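Local structure of peptidyl tryptophan dihydroxylase (Pseudomonas putida, 7CTQ) at residues 149-152 / 153-156; 377-380 / 381-384. The protein probably uses FAD to dihydroxylate a tryptophan residue within a peptide, a step essential for the biogenesis of the tryptophylquinone cofactor. One frame throughout, in Å; residues are numbered along the deposited sequence.

In the fold
Both contacts are local ones, and they come in series along the chain: interaction 1 sits where a loop enters strand 153-154, and interaction 2 much later, where strand 370-378 ends. Their centres lie about 24 Å apart and their nearest atoms about 10 Å, so they do not touch. Helix 299-327 connects them, since it receives Leu153 from the first, and Pro383 and Leu384 from the second. Interaction 1 belongs to a small three-stranded antiparallel sheet, and its Arg154 side chain is about 11 Å from the FAD; interaction 2 ends a strand of the two-stranded sheet 359-367/370-378, near helix 416-428. One long helix is thus packed by both, on the flavin side and towards the C-terminal part.

Interaction 1: residues 149-152 / 153-156; sequences AADR and LRGP
Asp151 and Arg154 meet in a salt bridge, three residues apart across a kink in the chain. The arginine leaves the backbone with CG anti to its N (chi1 -164°) and runs extended as far as NE, crossing the aspartate side chain at a slant, and only its CD and NH2 come close to the carboxylate. Arg154 CB is still 3.9 Å from Asp151 OD2, and CG is scarcely nearer. At the next carbon the two chains close up, with Arg154 CD 3.2 Å from Asp151 OD2. NE and CZ lie a little further from this oxygen, because the guanidinium swings round to present NH2 at its edge. There Arg154 NH2 donates to Asp151 OD2 at 2.8 Å, with a fairly straight N-H...O angle of 160°. The bond reaches the syn side of the carboxylate, somewhat out of its plane, but lies close to the guanidinium plane; the two flat groups are turned only 17° from each other. Arginine suits the place because NH1 can form a second salt bridge, with Glu157, which probably helps to fix the head's rotation. The short aspartate holds its carboxylate near the backbone, and the long arginine does the reaching, its side chain about 11 Å from the FAD. Leu153 turns elsewhere, its CG 3.3 Å from Arg152 O. Arg152 and Leu153 both face Leu248, forming a classic beta bulge; the extra residue shifts the alternation of side chains, which probably explains why Asp151 and Arg154 both touch Ile247 of strand 247-249. Strand 153-154 is an edge strand of this small antiparallel sheet. Leu153 packs on Phe314 and Leu315 of helix 299-327, which also carries Glu311, the salt-bridge partner of Arg152 NE.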
ATOM      1  N   ALA A 149     -10.701 -11.342   7.642  1.00 67.05           N
ATOM      2  CA  ALA A 149     -11.239 -10.758   8.859  1.00 67.08           C
ATOM      3  C   ALA A 149     -12.347  -9.774   8.497  1.00 61.15           C
ATOM      4  O   ALA A 149     -12.583  -9.471   7.326  1.00 59.24           O
ATOM      5  CB  ALA A 149     -10.132 -10.062   9.654  1.00 64.68           C
ATOM      6  N   ALA A 150     -13.038  -9.274   9.517  1.00 65.98           N
ATOM      7  CA  ALA A 150     -13.989  -8.199   9.263  1.00 63.10           C
ATOM      8  C   ALA A 150     -13.250  -6.980   8.721  1.00 55.07           C
ATOM      9  O   ALA A 150     -12.052  -6.798   8.951  1.00 56.42           O
ATOM     10  CB  ALA A 150     -14.763  -7.832  10.533  1.00 48.13           C
ATOM     11  N   ASP A 151     -13.967  -6.159   7.964  1.00 45.79           N
ATOM     12  CA  ASP A 151     -13.411  -4.938   7.402  1.00 38.97           C
ATOM     13  C   ASP A 151     -13.758  -3.750   8.287  1.00 40.69           C
ATOM     14  O   ASP A 151     -14.871  -3.660   8.816  1.00 41.93           O
ATOM     15  CB  ASP A 151     -13.945  -4.694   5.991  1.00 37.39           C
ATOM     16  CG  ASP A 151     -13.736  -5.885   5.072  1.00 44.15           C
ATOM     17  OD1 ASP A 151     -12.800  -6.688   5.318  1.00 43.26           O
ATOM     18  OD2 ASP A 151     -14.510  -5.999   4.102  1.00 44.29           O
ATOM     19  N   ARG A 152     -12.785  -2.849   8.459  1.00 43.19           N
ATOM     20  CA  ARG A 152     -13.068  -1.535   9.032  1.00 35.59           C
ATOM     21  C   ARG A 152     -13.756  -0.629   8.017  1.00 34.65           C
ATOM     22  O   ARG A 152     -14.698   0.090   8.361  1.00 32.04           O
ATOM     23  CB  ARG A 152     -11.781  -0.892   9.524  1.00 34.74           C
ATOM     24  CG  ARG A 152     -11.978   0.432  10.212  1.00 36.85           C
ATOM     25  CD  ARG A 152     -11.043   0.540  11.402  1.00 47.60           C
ATOM     26  NE  ARG A 152     -11.319   1.719  12.233  1.00 54.44           N
ATOM     27  CZ  ARG A 152     -12.130   1.733  13.288  1.00 45.49           C
ATOM     28  NH1 ARG A 152     -12.767   0.632  13.672  1.00 40.50           N
ATOM     29  NH2 ARG A 152     -12.304   2.861  13.962  1.00 43.17           N
ATOM     30  N   LEU A 153     -13.294  -0.646   6.769  1.00 30.82           N
ATOM     31  CA  LEU A 153     -13.949   0.049   5.669  1.00 26.16           C
ATOM     32  C   LEU A 153     -13.843  -0.798   4.414  1.00 32.76           C
ATOM     33  O   LEU A 153     -12.864  -1.527   4.225  1.00 27.92           O
ATOM     34  CB  LEU A 153     -13.310   1.406   5.378  1.00 25.49           C
ATOM     35  CG  LEU A 153     -13.519   2.451   6.454  1.00 40.77           C
ATOM     36  CD1 LEU A 153     -12.529   3.581   6.227  1.00 36.33           C
ATOM     37  CD2 LEU A 153     -14.962   2.932   6.397  1.00 35.89           C
ATOM     38  N   ARG A 154     -14.839  -0.663   3.544  1.00 27.14           N
ATOM     39  CA  ARG A 154     -14.884  -1.402   2.292  1.00 32.11           C
ATOM     40  C   ARG A 154     -15.499  -0.498   1.243  1.00 33.12           C
ATOM     41  O   ARG A 154     -16.595   0.030   1.448  1.00 34.82           O
ATOM     42  CB  ARG A 154     -15.690  -2.693   2.431  1.00 30.19           C
ATOM     43  CG  ARG A 154     -15.442  -3.668   1.296  1.00 35.76           C
ATOM     44  CD  ARG A 154     -16.120  -5.010   1.513  1.00 40.90           C
ATOM     45  NE  ARG A 154     -15.770  -5.901   0.411  1.00 32.94           N
ATOM     46  CZ  ARG A 154     -14.794  -6.799   0.451  1.00 34.80           C
ATOM     47  NH1 ARG A 154     -14.540  -7.543  -0.623  1.00 39.72           N
ATOM     48  NH2 ARG A 154     -14.096  -6.977   1.564  1.00 35.94           N
ATOM     49  N   GLY A 155     -14.781  -0.285   0.146  1.00 34.16           N
ATOM     50  CA  GLY A 155     -15.275   0.563  -0.911  1.00 31.83           C
ATOM     51  C   GLY A 155     -16.149  -0.198  -1.881  1.00 36.33           C
ATOM     52  O   GLY A 155     -16.470  -1.372  -1.674  1.00 31.99           O
ATOM     53  N   PRO A 156     -16.543   0.463  -2.968  1.00 33.01           N
ATOM     54  CA  PRO A 156     -17.358  -0.198  -3.998  1.00 39.34           C
ATOM     55  C   PRO A 156     -16.715  -1.502  -4.426  1.00 37.22           C
ATOM     56  O   PRO A 156     -15.530  -1.536  -4.751  1.00 32.40           O
ATOM     57  CB  PRO A 156     -17.371   0.817  -5.146  1.00 33.17           C
ATOM     58  CG  PRO A 156     -16.993   2.125  -4.517  1.00 41.49           C
ATOM     59  CD  PRO A 156     -16.076   1.793  -3.386  1.00 39.37           C
TER

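Interaction 2: residues 377-380 / 381-384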
ATOM      1  N   VAL A 377      -0.234  18.395  19.222  1.00 28.82           N
ATOM      2  CA  VAL A 377      -1.246  19.353  18.785  1.00 26.44           C
ATOM      3  C   VAL A 377      -2.030  18.724  17.637  1.00 29.70           C
ATOM      4  O   VAL A 377      -1.455  18.405  16.594  1.00 31.25           O
ATOM      5  CB  VAL A 377      -0.619  20.685  18.371  1.00 28.71           C
ATOM      6  CG1 VAL A 377      -1.721  21.638  17.899  1.00 26.97           C
ATOM      7  CG2 VAL A 377       0.171  21.271  19.552  1.00 31.32           C
ATOM      8  N   VAL A 378      -3.339  18.507  17.854  1.00 26.31           N
ATOM      9  CA  VAL A 378      -4.216  17.881  16.871  1.00 28.23           C
ATOM     10  C   VAL A 378      -4.875  18.987  16.059  1.00 30.47           C
ATOM     11  O   VAL A 378      -5.437  19.931  16.625  1.00 31.97           O
ATOM     12  CB  VAL A 378      -5.271  16.995  17.553  1.00 30.07           C
ATOM     13  CG1 VAL A 378      -6.323  16.482  16.541  1.00 34.35           C
ATOM     14  CG2 VAL A 378      -4.589  15.818  18.274  1.00 32.59           C
ATOM     15  N   THR A 379      -4.781  18.881  14.738  1.00 32.71           N
ATOM     16  CA  THR A 379      -5.300  19.888  13.825  1.00 31.18           C
ATOM     17  C   THR A 379      -6.149  19.224  12.746  1.00 38.99           C
ATOM     18  O   THR A 379      -6.145  17.998  12.574  1.00 31.56           O
ATOM     19  CB  THR A 379      -4.167  20.675  13.149  1.00 35.42           C
ATOM     20  OG1 THR A 379      -3.564  19.856  12.140  1.00 35.59           O
ATOM     21  CG2 THR A 379      -3.109  21.136  14.157  1.00 32.99           C
ATOM     22  N   ALA A 380      -6.856  20.067  11.986  1.00 33.84           N
ATOM     23  CA  ALA A 380      -7.636  19.576  10.857  1.00 38.33           C
ATOM     24  C   ALA A 380      -6.765  18.789   9.880  1.00 32.84           C
ATOM     25  O   ALA A 380      -7.162  17.717   9.408  1.00 38.96           O
ATOM     26  CB  ALA A 380      -8.316  20.757  10.150  1.00 40.60           C
ATOM     27  N   ASP A 381      -5.565  19.296   9.576  1.00 33.99           N
ATOM     28  CA  ASP A 381      -4.699  18.655   8.595  1.00 39.87           C
ATOM     29  C   ASP A 381      -3.930  17.480   9.175  1.00 43.70           C
ATOM     30  O   ASP A 381      -3.497  16.609   8.413  1.00 34.04           O
ATOM     31  CB  ASP A 381      -3.715  19.670   8.004  1.00 47.24           C
ATOM     32  CG  ASP A 381      -2.806  19.062   6.947  1.00 65.31           C
ATOM     33  OD1 ASP A 381      -3.332  18.418   6.009  1.00 59.52           O
ATOM     34  OD2 ASP A 381      -1.565  19.219   7.066  1.00 66.27           O
ATOM     35  N   GLN A 382      -3.757  17.430  10.496  1.00 35.48           N
ATOM     36  CA  GLN A 382      -3.054  16.336  11.170  1.00 33.57           C
ATOM     37  C   GLN A 382      -3.955  15.750  12.253  1.00 30.36           C
ATOM     38  O   GLN A 382      -3.809  16.076  13.439  1.00 35.43           O
ATOM     39  CB  GLN A 382      -1.729  16.827  11.754  1.00 39.09           C
ATOM     40  CG  GLN A 382      -1.011  17.862  10.892  1.00 41.62           C
ATOM     41  CD  GLN A 382       0.038  17.231   9.996  1.00 49.48           C
ATOM     42  OE1 GLN A 382       0.367  16.058  10.145  1.00 54.69           O
ATOM     43  NE2 GLN A 382       0.557  18.007   9.045  1.00 61.27           N
ATOM     44  N   PRO A 383      -4.909  14.893  11.880  1.00 31.16           N
ATOM     45  CA  PRO A 383      -5.773  14.263  12.896  1.00 34.40           C
ATOM     46  C   PRO A 383      -4.995  13.450  13.931  1.00 28.74           C
ATOM     47  O   PRO A 383      -5.523  13.189  15.015  1.00 33.56           O
ATOM     48  CB  PRO A 383      -6.692  13.344  12.071  1.00 35.42           C
ATOM     49  CG  PRO A 383      -6.386  13.609  10.641  1.00 39.78           C
ATOM     50  CD  PRO A 383      -5.062  14.275  10.552  1.00 38.14           C
ATOM     51  N   LEU A 384      -3.773  13.028  13.621  1.00 30.73           N
ATOM     52  CA  LEU A 384      -2.990  12.194  14.525  1.00 37.43           C
ATOM     53  C   LEU A 384      -2.027  13.019  15.364  1.00 33.94           C
ATOM     54  O   LEU A 384      -1.356  12.475  16.247  1.00 33.10           O
ATOM     55  CB  LEU A 384      -2.240  11.115  13.723  1.00 32.20           C
ATOM     56  CG  LEU A 384      -3.149  10.140  12.944  1.00 30.65           C
ATOM     57  CD1 LEU A 384      -2.414   8.877  12.486  1.00 35.89           C
ATOM     58  CD2 LEU A 384      -4.395   9.746  13.723  1.00 31.68           C
TER
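Thr379 and Gln382 hold the turn together with three hydrogen bonds. The shortest runs from Gln382 N to Thr379 OG1, 2.9 Å. With chi1 at 75° the hydroxyl oxygen is placed between the threonine's own N and carbonyl carbon, leaning over the turn, where it can accept this amide. The same Gln382 N also approaches Thr379 O at 3.2 Å, but at an angle of 125° that bond is weak; the single N-H is shared between two acceptors, and the hydroxyl takes the shorter and straighter bond. In return Thr379 N donates to Gln382 O at 3.2 Å, nearly straight at 167°, although it arrives from above the carbonyl plane. Threonine fits because its hydroxyl grips the turn, and Gln429 OE1 adds a weak hydrogen bond to it. The first torsion of Gln382, with CG beside the backbone N, sets Gln382 CG 3.5 Å from Thr379 OG1, and the bend after it carries the amide away. Pro383 follows, and its nitrogen, having no hydrogen, brings no donor to the nearby Thr379 O. Farther out, Val378 CG1 rests 3.7 Å from Pro383 O, which also accepts a hydrogen bond from Arg363 NH1. Pro383 itself packs on Gln312 of helix 299-327, while Thr379 touches Trp425 of helix 416-428. Ala380 and Asp381, at the two corner positions, have the helical backbone angles of a type I beta turn, and the small alanine can touch Val351 there. The whole is such a turn, braced by a threonine hydroxyl, reversing the chain where strand 370-378 leaves its antiparallel pairing with strand 359-367.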